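Local coordinates for protein putative dehydratase (Mesorhizobium loti, PDB 2POZ) that is of unconfirmed function but probably acts as a lyase, perhaps a dehydratase, of the mandelate racemase-like branch of the enolase superfamily, at residues Arg67-Trp72 against Gly286-Lys291; Asp139-Ala144 against Leu156-Leu161; Arg187-Val192 against Leu225-Val230. All coordinates share one frame; numbering follows the deposited sequence.

Contact 1 (Arg67-Trp72 against Gly286-Lys291)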
loop_
_atom_site.group_PDB
_atom_site.type_symbol
_atom_site.label_atom_id
_atom_site.label_comp_id
_atom_site.label_asym_id
_atom_site.label_seq_id
_atom_site.Cartn_x
_atom_site.Cartn_y
_atom_site.Cartn_z
ATOM N N ARG A 67 13.239 -12.906 39.627
ATOM C CA ARG A 67 13.651 -12.433 38.299
ATOM C C ARG A 67 12.666 -12.945 37.240
ATOM O O ARG A 67 13.008 -13.749 36.378
ATOM C CB ARG A 67 15.070 -12.919 37.982
ATOM C CG ARG A 67 16.171 -12.263 38.830
ATOM C CD ARG A 67 17.561 -12.714 38.363
ATOM N NE ARG A 67 18.094 -13.796 39.185
ATOM C CZ ARG A 67 19.170 -14.522 38.876
ATOM N NH1 ARG A 67 19.833 -14.287 37.749
ATOM N NH2 ARG A 67 19.590 -15.477 39.703
ATOM N N ILE A 68 11.433 -12.464 37.311
ATOM C CA ILE A 68 10.404 -12.914 36.386
ATOM C C ILE A 68 10.678 -12.582 34.920
ATOM O O ILE A 68 10.597 -13.458 34.062
ATOM C CB ILE A 68 9.038 -12.356 36.791
ATOM C CG1 ILE A 68 8.779 -12.668 38.267
ATOM C CG2 ILE A 68 7.947 -12.975 35.914
ATOM C CD1 ILE A 68 7.392 -12.258 38.759
ATOM N N GLU A 69 11.003 -11.328 34.623
ATOM C CA GLU A 69 11.277 -10.954 33.236
ATOM C C GLU A 69 12.428 -11.793 32.684
ATOM O O GLU A 69 12.388 -12.226 31.534
ATOM C CB GLU A 69 11.628 -9.461 33.130
ATOM C CG GLU A 69 10.448 -8.504 33.281
ATOM C CD GLU A 69 9.682 -8.276 31.981
ATOM O OE1 GLU A 69 10.093 -8.807 30.924
ATOM O OE2 GLU A 69 8.666 -7.550 32.019
ATOM N N GLU A 70 13.456 -12.028 33.499
ATOM C CA GLU A 70 14.594 -12.820 33.038
ATOM C C GLU A 70 14.206 -14.261 32.725
ATOM O O GLU A 70 14.612 -14.809 31.700
ATOM C CB GLU A 70 15.722 -12.818 34.074
ATOM C CG GLU A 70 16.986 -13.531 33.577
ATOM C CD GLU A 70 18.135 -13.458 34.573
ATOM O OE1 GLU A 70 18.050 -14.110 35.629
ATOM O OE2 GLU A 70 19.119 -12.738 34.299
ATOM N N LEU A 71 13.426 -14.869 33.613
ATOM C CA LEU A 71 12.987 -16.248 33.427
ATOM C C LEU A 71 12.126 -16.384 32.177
ATOM O O LEU A 71 12.258 -17.347 31.423
ATOM C CB LEU A 71 12.197 -16.726 34.650
ATOM C CG LEU A 71 12.972 -17.287 35.848
ATOM C CD1 LEU A 71 13.758 -18.509 35.415
ATOM C CD2 LEU A 71 13.905 -16.241 36.407
ATOM N N TRP A 72 11.238 -15.421 31.961
ATOM C CA TRP A 72 10.371 -15.456 30.789
ATOM C C TRP A 72 11.271 -15.385 29.557
ATOM O O TRP A 72 11.167 -16.197 28.636
ATOM C CB TRP A 72 9.419 -14.259 30.798
ATOM C CG TRP A 72 8.213 -14.456 29.946
ATOM C CD1 TRP A 72 7.000 -14.952 30.344
ATOM C CD2 TRP A 72 8.092 -14.168 28.548
ATOM N NE1 TRP A 72 6.132 -14.985 29.278
ATOM C CE2 TRP A 72 6.776 -14.512 28.165
ATOM C CE3 TRP A 72 8.968 -13.654 27.581
ATOM C CZ2 TRP A 72 6.314 -14.359 26.855
ATOM C CZ3 TRP A 72 8.506 -13.501 26.272
ATOM C CH2 TRP A 72 7.191 -13.855 25.926
ATOM N N GLY A 286 1.109 -15.047 29.912
ATOM C CA GLY A 286 1.152 -14.810 31.343
ATOM C C GLY A 286 0.477 -13.504 31.708
ATOM O O GLY A 286 -0.101 -12.839 30.850
ATOM N N LEU A 287 0.557 -13.135 32.982
ATOM C CA LEU A 287 -0.067 -11.914 33.474
ATOM C C LEU A 287 0.582 -10.625 32.983
ATOM O O LEU A 287 -0.099 -9.728 32.509
ATOM C CB LEU A 287 -0.082 -11.907 35.002
ATOM C CG LEU A 287 -1.157 -12.729 35.704
ATOM C CD1 LEU A 287 -0.915 -12.677 37.210
ATOM C CD2 LEU A 287 -2.536 -12.169 35.363
HETATM N N MSE A 288 1.894 -10.521 33.108
HETATM C CA MSE A 288 2.575 -9.311 32.660
HETATM C C MSE A 288 2.539 -9.213 31.135
HETATM O O MSE A 288 2.305 -8.137 30.593
HETATM C CB MSE A 288 4.019 -9.288 33.168
HETATM C CG MSE A 288 4.840 -8.088 32.680
HETATM SE SE MSE A 288 4.033 -6.361 33.055
HETATM C CE MSE A 288 4.834 -6.025 34.808
ATOM N N GLU A 289 2.757 -10.328 30.444
ATOM C CA GLU A 289 2.714 -10.315 28.986
ATOM C C GLU A 289 1.325 -9.833 28.531
ATOM O O GLU A 289 1.207 -9.041 27.599
ATOM C CB GLU A 289 3.002 -11.716 28.437
ATOM C CG GLU A 289 3.014 -11.832 26.910
ATOM C CD GLU A 289 4.119 -11.003 26.249
ATOM O OE1 GLU A 289 5.129 -10.689 26.920
ATOM O OE2 GLU A 289 3.979 -10.684 25.049
ATOM N N THR A 290 0.274 -10.294 29.199
ATOM C CA THR A 290 -1.066 -9.872 28.821
ATOM C C THR A 290 -1.286 -8.403 29.171
ATOM O O THR A 290 -1.961 -7.682 28.438
ATOM C CB THR A 290 -2.138 -10.756 29.480
ATOM O OG1 THR A 290 -1.951 -12.112 29.047
ATOM C CG2 THR A 290 -3.542 -10.304 29.059
ATOM N N LYS A 291 -0.712 -7.951 30.286
ATOM C CA LYS A 291 -0.837 -6.545 30.646
ATOM C C LYS A 291 -0.172 -5.718 29.526
ATOM O O LYS A 291 -0.699 -4.677 29.115
ATOM C CB LYS A 291 -0.149 -6.256 31.985
ATOM C CG LYS A 291 -0.121 -4.770 32.349
ATOM C CD LYS A 291 0.509 -4.524 33.722
ATOM C CE LYS A 291 0.660 -3.027 33.992
ATOM N NZ LYS A 291 -0.625 -2.273 33.830
#

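Contact 2 (Asp139-Ala144 against Leu156-Leu161)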
loop_
_atom_site.group_PDB
_atom_site.type_symbol
_atom_site.label_atom_id
_atom_site.label_comp_id
_atom_site.label_asym_id
_atom_site.label_seq_id
_atom_site.Cartn_x
_atom_site.Cartn_y
_atom_site.Cartn_z
ATOM N N ASP A 139 -35.595 -23.638 19.915
ATOM C CA ASP A 139 -36.315 -23.577 21.176
ATOM C C ASP A 139 -35.476 -23.975 22.384
ATOM O O ASP A 139 -35.665 -23.436 23.475
ATOM C CB ASP A 139 -37.569 -24.435 21.141
ATOM C CG ASP A 139 -38.488 -24.131 22.299
ATOM O OD1 ASP A 139 -39.058 -23.017 22.325
ATOM O OD2 ASP A 139 -38.625 -24.987 23.195
ATOM N N GLU A 140 -34.562 -24.921 22.206
ATOM C CA GLU A 140 -33.714 -25.329 23.320
ATOM C C GLU A 140 -32.766 -24.179 23.669
ATOM O O GLU A 140 -32.383 -24.008 24.827
ATOM C CB GLU A 140 -32.937 -26.604 22.965
ATOM C CG GLU A 140 -33.877 -27.782 22.687
ATOM C CD GLU A 140 -33.161 -29.051 22.268
ATOM O OE1 GLU A 140 -32.152 -28.966 21.532
ATOM O OE2 GLU A 140 -33.626 -30.144 22.660
ATOM N N PHE A 141 -32.391 -23.388 22.670
ATOM C CA PHE A 141 -31.530 -22.244 22.930
ATOM C C PHE A 141 -32.357 -21.245 23.729
ATOM O O PHE A 141 -31.850 -20.623 24.657
ATOM C CB PHE A 141 -31.036 -21.626 21.617
ATOM C CG PHE A 141 -29.696 -22.147 21.179
ATOM C CD1 PHE A 141 -28.524 -21.525 21.598
ATOM C CD2 PHE A 141 -29.604 -23.292 20.391
ATOM C CE1 PHE A 141 -27.277 -22.035 21.241
ATOM C CE2 PHE A 141 -28.368 -23.814 20.027
ATOM C CZ PHE A 141 -27.200 -23.187 20.450
ATOM N N ALA A 142 -33.638 -21.117 23.388
ATOM C CA ALA A 142 -34.529 -20.196 24.094
ATOM C C ALA A 142 -34.670 -20.577 25.570
ATOM O O ALA A 142 -34.637 -19.708 26.449
ATOM C CB ALA A 142 -35.902 -20.166 23.425
ATOM N N ARG A 143 -34.827 -21.869 25.842
ATOM C CA ARG A 143 -34.953 -22.346 27.219
ATOM C C ARG A 143 -33.640 -22.173 27.976
ATOM O O ARG A 143 -33.637 -21.908 29.168
ATOM C CB ARG A 143 -35.318 -23.840 27.261
ATOM C CG ARG A 143 -36.701 -24.213 26.748
ATOM C CD ARG A 143 -37.814 -23.593 27.587
ATOM N NE ARG A 143 -37.538 -23.615 29.024
ATOM C CZ ARG A 143 -37.396 -24.709 29.773
ATOM N NH1 ARG A 143 -37.501 -25.925 29.248
ATOM N NH2 ARG A 143 -37.142 -24.581 31.069
ATOM N N ALA A 144 -32.529 -22.343 27.273
ATOM C CA ALA A 144 -31.207 -22.248 27.884
ATOM C C ALA A 144 -30.833 -20.889 28.479
ATOM O O ALA A 144 -30.007 -20.831 29.391
ATOM C CB ALA A 144 -30.148 -22.678 26.876
ATOM N N LEU A 156 -24.856 -12.323 27.467
ATOM C CA LEU A 156 -24.659 -13.738 27.185
ATOM C C LEU A 156 -23.887 -13.962 25.889
ATOM O O LEU A 156 -24.126 -13.277 24.891
ATOM C CB LEU A 156 -26.021 -14.435 27.048
ATOM C CG LEU A 156 -27.066 -14.294 28.156
ATOM C CD1 LEU A 156 -28.400 -14.833 27.642
ATOM C CD2 LEU A 156 -26.624 -15.042 29.407
ATOM N N LYS A 157 -22.963 -14.917 25.905
ATOM C CA LYS A 157 -22.219 -15.260 24.697
ATOM C C LYS A 157 -22.557 -16.697 24.331
ATOM O O LYS A 157 -22.713 -17.545 25.213
ATOM C CB LYS A 157 -20.699 -15.148 24.895
ATOM C CG LYS A 157 -19.945 -15.355 23.570
ATOM C CD LYS A 157 -18.450 -15.042 23.654
ATOM C CE LYS A 157 -17.635 -16.241 24.101
ATOM N NZ LYS A 157 -16.184 -15.875 24.228
ATOM N N PHE A 158 -22.671 -16.976 23.036
ATOM C CA PHE A 158 -22.976 -18.333 22.599
ATOM C C PHE A 158 -22.499 -18.618 21.180
ATOM O O PHE A 158 -22.322 -17.710 20.371
ATOM C CB PHE A 158 -24.484 -18.609 22.727
ATOM C CG PHE A 158 -25.349 -17.693 21.905
ATOM C CD1 PHE A 158 -25.999 -18.163 20.771
ATOM C CD2 PHE A 158 -25.525 -16.360 22.275
ATOM C CE1 PHE A 158 -26.815 -17.321 20.008
ATOM C CE2 PHE A 158 -26.336 -15.511 21.520
ATOM C CZ PHE A 158 -26.985 -15.995 20.384
ATOM N N TYR A 159 -22.280 -19.901 20.910
ATOM C CA TYR A 159 -21.823 -20.398 19.613
ATOM C C TYR A 159 -23.069 -20.983 18.947
ATOM O O TYR A 159 -23.595 -21.999 19.393
ATOM C CB TYR A 159 -20.763 -21.483 19.852
ATOM C CG TYR A 159 -20.241 -22.170 18.612
ATOM C CD1 TYR A 159 -19.456 -21.482 17.680
ATOM C CD2 TYR A 159 -20.512 -23.521 18.379
ATOM C CE1 TYR A 159 -18.949 -22.124 16.547
ATOM C CE2 TYR A 159 -20.011 -24.176 17.252
ATOM C CZ TYR A 159 -19.228 -23.469 16.342
ATOM O OH TYR A 159 -18.709 -24.121 15.251
ATOM N N PRO A 160 -23.559 -20.350 17.871
ATOM C CA PRO A 160 -24.760 -20.838 17.187
ATOM C C PRO A 160 -24.551 -21.774 16.006
ATOM O O PRO A 160 -25.519 -22.162 15.346
ATOM C CB PRO A 160 -25.422 -19.547 16.743
ATOM C CG PRO A 160 -24.226 -18.760 16.253
ATOM C CD PRO A 160 -23.175 -19.019 17.356
ATOM N N LEU A 161 -23.306 -22.154 15.740
ATOM C CA LEU A 161 -23.018 -23.005 14.591
ATOM C C LEU A 161 -22.805 -24.496 14.869
ATOM O O LEU A 161 -22.407 -25.236 13.971
ATOM C CB LEU A 161 -21.793 -22.439 13.843
ATOM C CG LEU A 161 -21.790 -20.936 13.515
ATOM C CD1 LEU A 161 -20.491 -20.553 12.782
ATOM C CD2 LEU A 161 -23.018 -20.590 12.654
#

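Contact 3 (Arg187-Val192 against Leu225-Val230)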
loop_
_atom_site.group_PDB
_atom_site.type_symbol
_atom_site.label_atom_id
_atom_site.label_comp_id
_atom_site.label_asym_id
_atom_site.label_seq_id
_atom_site.Cartn_x
_atom_site.Cartn_y
_atom_site.Cartn_z
ATOM N N ARG A 187 -31.931 -18.954 13.278
ATOM C CA ARG A 187 -33.078 -19.122 14.164
ATOM C C ARG A 187 -32.628 -19.267 15.610
ATOM O O ARG A 187 -33.323 -18.830 16.524
ATOM C CB ARG A 187 -33.910 -20.344 13.749
ATOM C CG ARG A 187 -34.568 -20.194 12.380
ATOM C CD ARG A 187 -35.565 -19.043 12.368
ATOM N NE ARG A 187 -35.985 -18.688 11.011
ATOM C CZ ARG A 187 -36.817 -17.693 10.714
ATOM N NH1 ARG A 187 -37.333 -16.940 11.678
ATOM N NH2 ARG A 187 -37.121 -17.442 9.447
ATOM N N ARG A 188 -31.465 -19.881 15.819
ATOM C CA ARG A 188 -30.942 -20.044 17.168
ATOM C C ARG A 188 -30.622 -18.672 17.760
ATOM O O ARG A 188 -30.937 -18.397 18.921
ATOM C CB ARG A 188 -29.673 -20.901 17.162
ATOM C CG ARG A 188 -29.886 -22.387 16.917
ATOM C CD ARG A 188 -28.534 -23.074 16.757
ATOM N NE ARG A 188 -28.626 -24.530 16.706
ATOM C CZ ARG A 188 -27.672 -25.316 16.215
ATOM N NH1 ARG A 188 -26.563 -24.773 15.725
ATOM N NH2 ARG A 188 -27.814 -26.641 16.230
ATOM N N VAL A 189 -29.989 -17.811 16.964
ATOM C CA VAL A 189 -29.646 -16.474 17.438
ATOM C C VAL A 189 -30.930 -15.686 17.726
ATOM O O VAL A 189 -31.041 -15.006 18.750
ATOM C CB VAL A 189 -28.775 -15.707 16.396
ATOM C CG1 VAL A 189 -28.430 -14.320 16.919
ATOM C CG2 VAL A 189 -27.491 -16.483 16.121
ATOM N N LYS A 190 -31.903 -15.796 16.829
ATOM C CA LYS A 190 -33.173 -15.100 16.996
ATOM C C LYS A 190 -33.935 -15.610 18.216
ATOM O O LYS A 190 -34.567 -14.829 18.920
ATOM C CB LYS A 190 -34.035 -15.251 15.738
ATOM C CG LYS A 190 -35.379 -14.515 15.820
ATOM C CD LYS A 190 -36.117 -14.562 14.489
ATOM C CE LYS A 190 -37.367 -13.690 14.511
ATOM N NZ LYS A 190 -38.396 -14.218 15.453
ATOM N N ALA A 191 -33.875 -16.915 18.469
ATOM C CA ALA A 191 -34.558 -17.488 19.623
ATOM C C ALA A 191 -33.953 -16.934 20.914
ATOM O O ALA A 191 -34.670 -16.677 21.881
ATOM C CB ALA A 191 -34.452 -19.007 19.604
ATOM N N VAL A 192 -32.633 -16.753 20.928
ATOM C CA VAL A 192 -31.961 -16.212 22.105
ATOM C C VAL A 192 -32.386 -14.763 22.338
ATOM O O VAL A 192 -32.659 -14.367 23.473
ATOM C CB VAL A 192 -30.412 -16.282 21.965
ATOM C CG1 VAL A 192 -29.743 -15.521 23.104
ATOM C CG2 VAL A 192 -29.958 -17.732 21.995
ATOM N N LEU A 225 -30.597 -8.268 14.897
ATOM C CA LEU A 225 -30.908 -8.824 16.210
ATOM C C LEU A 225 -30.151 -8.118 17.341
ATOM O O LEU A 225 -30.203 -8.546 18.492
ATOM C CB LEU A 225 -30.618 -10.329 16.219
ATOM C CG LEU A 225 -31.474 -11.091 15.199
ATOM C CD1 LEU A 225 -31.098 -12.558 15.172
ATOM C CD2 LEU A 225 -32.949 -10.921 15.554
ATOM N N ASP A 226 -29.452 -7.034 16.994
ATOM C CA ASP A 226 -28.688 -6.225 17.950
ATOM C C ASP A 226 -27.607 -7.022 18.672
ATOM O O ASP A 226 -27.731 -7.354 19.850
ATOM C CB ASP A 226 -29.639 -5.569 18.964
ATOM C CG ASP A 226 -28.931 -4.578 19.880
ATOM O OD1 ASP A 226 -28.055 -3.829 19.395
ATOM O OD2 ASP A 226 -29.260 -4.534 21.086
ATOM N N ILE A 227 -26.535 -7.306 17.946
ATOM C CA ILE A 227 -25.418 -8.081 18.470
ATOM C C ILE A 227 -24.294 -7.182 18.987
ATOM O O ILE A 227 -23.834 -6.286 18.285
ATOM C CB ILE A 227 -24.861 -9.019 17.364
ATOM C CG1 ILE A 227 -25.998 -9.860 16.764
ATOM C CG2 ILE A 227 -23.757 -9.897 17.920
ATOM C CD1 ILE A 227 -26.766 -10.698 17.772
ATOM N N CYS A 228 -23.856 -7.426 20.218
ATOM C CA CYS A 228 -22.778 -6.639 20.815
ATOM C C CYS A 228 -21.515 -6.821 19.954
ATOM O O CYS A 228 -20.912 -5.848 19.490
ATOM C CB CYS A 228 -22.538 -7.106 22.252
ATOM S SG CYS A 228 -21.364 -6.106 23.189
ATOM N N PHE A 229 -21.110 -8.069 19.754
ATOM C CA PHE A 229 -19.967 -8.358 18.897
ATOM C C PHE A 229 -19.949 -9.812 18.425
ATOM O O PHE A 229 -20.623 -10.675 18.998
ATOM C CB PHE A 229 -18.634 -7.983 19.589
ATOM C CG PHE A 229 -18.274 -8.835 20.785
ATOM C CD1 PHE A 229 -17.892 -10.168 20.630
ATOM C CD2 PHE A 229 -18.233 -8.274 22.061
ATOM C CE1 PHE A 229 -17.469 -10.924 21.722
ATOM C CE2 PHE A 229 -17.809 -9.026 23.166
ATOM C CZ PHE A 229 -17.424 -10.354 22.994
ATOM N N VAL A 230 -19.210 -10.058 17.349
ATOM C CA VAL A 230 -19.055 -11.395 16.803
ATOM C C VAL A 230 -17.585 -11.756 17.039
ATOM O O VAL A 230 -16.686 -10.976 16.716
ATOM C CB VAL A 230 -19.394 -11.446 15.282
ATOM C CG1 VAL A 230 -18.392 -10.629 14.477
ATOM C CG2 VAL A 230 -19.396 -12.882 14.804
#

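Contact 1 (Arg67-Trp72 against Gly286-Lys291)
Glu69 makes the first touch of helix 68-78 on helix 287-298. Its side chain bends at chi2 (-85°), and OE2 rests 3.9 Å from the CG methylene of Met288, a selenomethionine, the two chains crossing at about a right angle. The charge itself is paired with Lys292 and with Lys291 of the second subunit, while Lys291 of this chain reaches Glu69 of that subunit in return. One turn on, Trp72 points its ring at the start of the other helix. The Glu289 carboxylate lies nearly parallel to the indole, only 11° from its plane, with OE1 over one face, 3.8 Å above the plane of the Trp72 ring, shifted toward the rim and 3.9 Å from CZ2. Two bonds hold the pair in place: Trp72 NE1 bonds to Gly285 O, which fixes the turn of the indole, and Glu289 OE2 forms a salt bridge with Arg262. Replacing Glu289 by alanine is likely to leave Arg262 without this anionic mate and the indole face without its cover. Gly286 is the N-cap of helix 287-298, and its backbone angles leave no room for a CB beside the carbonyl before it. Gly286 O accepts from Thr290 N (3.1 Å) and Thr290 OG1 (2.7 Å), while Glu97 receives the amides of Leu287 and Met288. Such packing of an N-terminal-domain helix against an outer helix of the barrel is the interdomain seam of the enolase superfamily, here reinforced across a subunit boundary.

Contact 2 (Asp139-Ala144 against Leu156-Leu161)
Phe141 has a chi1 of -94°, off a fully staggered value, which swings its ring from helix 138-144 toward the strand; Phe158 places CG between its backbone N and carbonyl carbon (chi1 60°), a setting that carries its ring back toward the helix. The two phenyls pass at a slant. Their closest atoms are CE1 of Phe141 and CD1 of Phe158, 4.1 Å apart, an ordinary van der Waals separation. The far end of the Phe141 ring goes on past its neighbour to the main chain, where CZ rests 3.9 Å from Tyr159 O. Tyr159 takes part through this carbonyl; Leu161 N sits 4.0 Å above the centre of the Tyr159 ring, and the hydroxyl is hydrogen-bonded to Val172 N. Main-chain bonds join Phe158 to Met203 and Asp205 of strand 201-205, and Lys157 to Ala128 of strand 123-128, whereas Phe141 and Phe158 both lean on helix 179-196, through Arg188 and Val192 respectively. Helix 138-144 thus packs beside strand 155-158 of the barrel. No hydrogen bond or charge pair joins the two segments: the contact is mainly apolar, two buried aromatic rings with one ring atom near a carbonyl oxygen, and is probably tolerant of small ring rotations.

Contact 3 (Arg187-Val192 against Leu225-Val230)
Leu225, Val189 and Lys190 supply most of the buried surface, and Leu225 is the centre of it. Its CD1 enters the angle between the two helix residues, lying 3.6 Å from Val189 CG1, 3.7 Å from Lys190 N and 4.0 Å from Lys190 CB. One methyl therefore presses on a side-chain branch and on the helix backbone at once, and the CA atoms of Lys190 and Leu225 are 6.7 Å apart. Val189 answers with CG1, set anti to its backbone N (chi1 180°); the same methyl also meets Ile227 CD1 at 4.1 Å, the two side chains crossing at roughly a right angle. Lys190 joins only through the root of its side chain. The chain runs extended as far as CE, bends at chi4, and brings NZ to a salt bridge with Asp194 on the same helix. Polar fastening comes from just beyond: Arg193 of this helix donates NE to Leu225 O and NH2 to Asp226 O, tying the turn before the strand to the helix that covers it. Ile227 continues the apolar layer toward Val204 in the neighbouring strand 201-205. Here helix 179-196, which links strands 155-158 and 201-205, also reaches the entry of the next strand, 227-231. As in the beta/alpha barrel of the enolase superfamily, a helix of the outer layer packs on parallel strands, here at the N-terminal end of one.

How the contacts relate
Contacts 2 and 3 illustrate one layer of the barrel wall, whereas contact 1 stands alone, about 37 Å and 38 Å from them between centres and on the opposite side of the chain's centre. Contact 2 rests against helix 179-196 of contact 3, and both reach one parallel sheet: Arg188 NH1 lies 2.8 Å from Pro160 O, probably hydrogen-bonded, and Val192 CG2 meets Phe158 CE1 at 3.7 Å. Contact 2 is buried and aromatic; contact 3, aliphatic, is partly exposed and borders a lysine. Contact 1 is also buried, yet rich in carboxylates, since it lies where two domains and a second subunit converge. Greasy packing thus serves the barrel wall, while the carboxylates of contact 1 pair with partners beyond its segments.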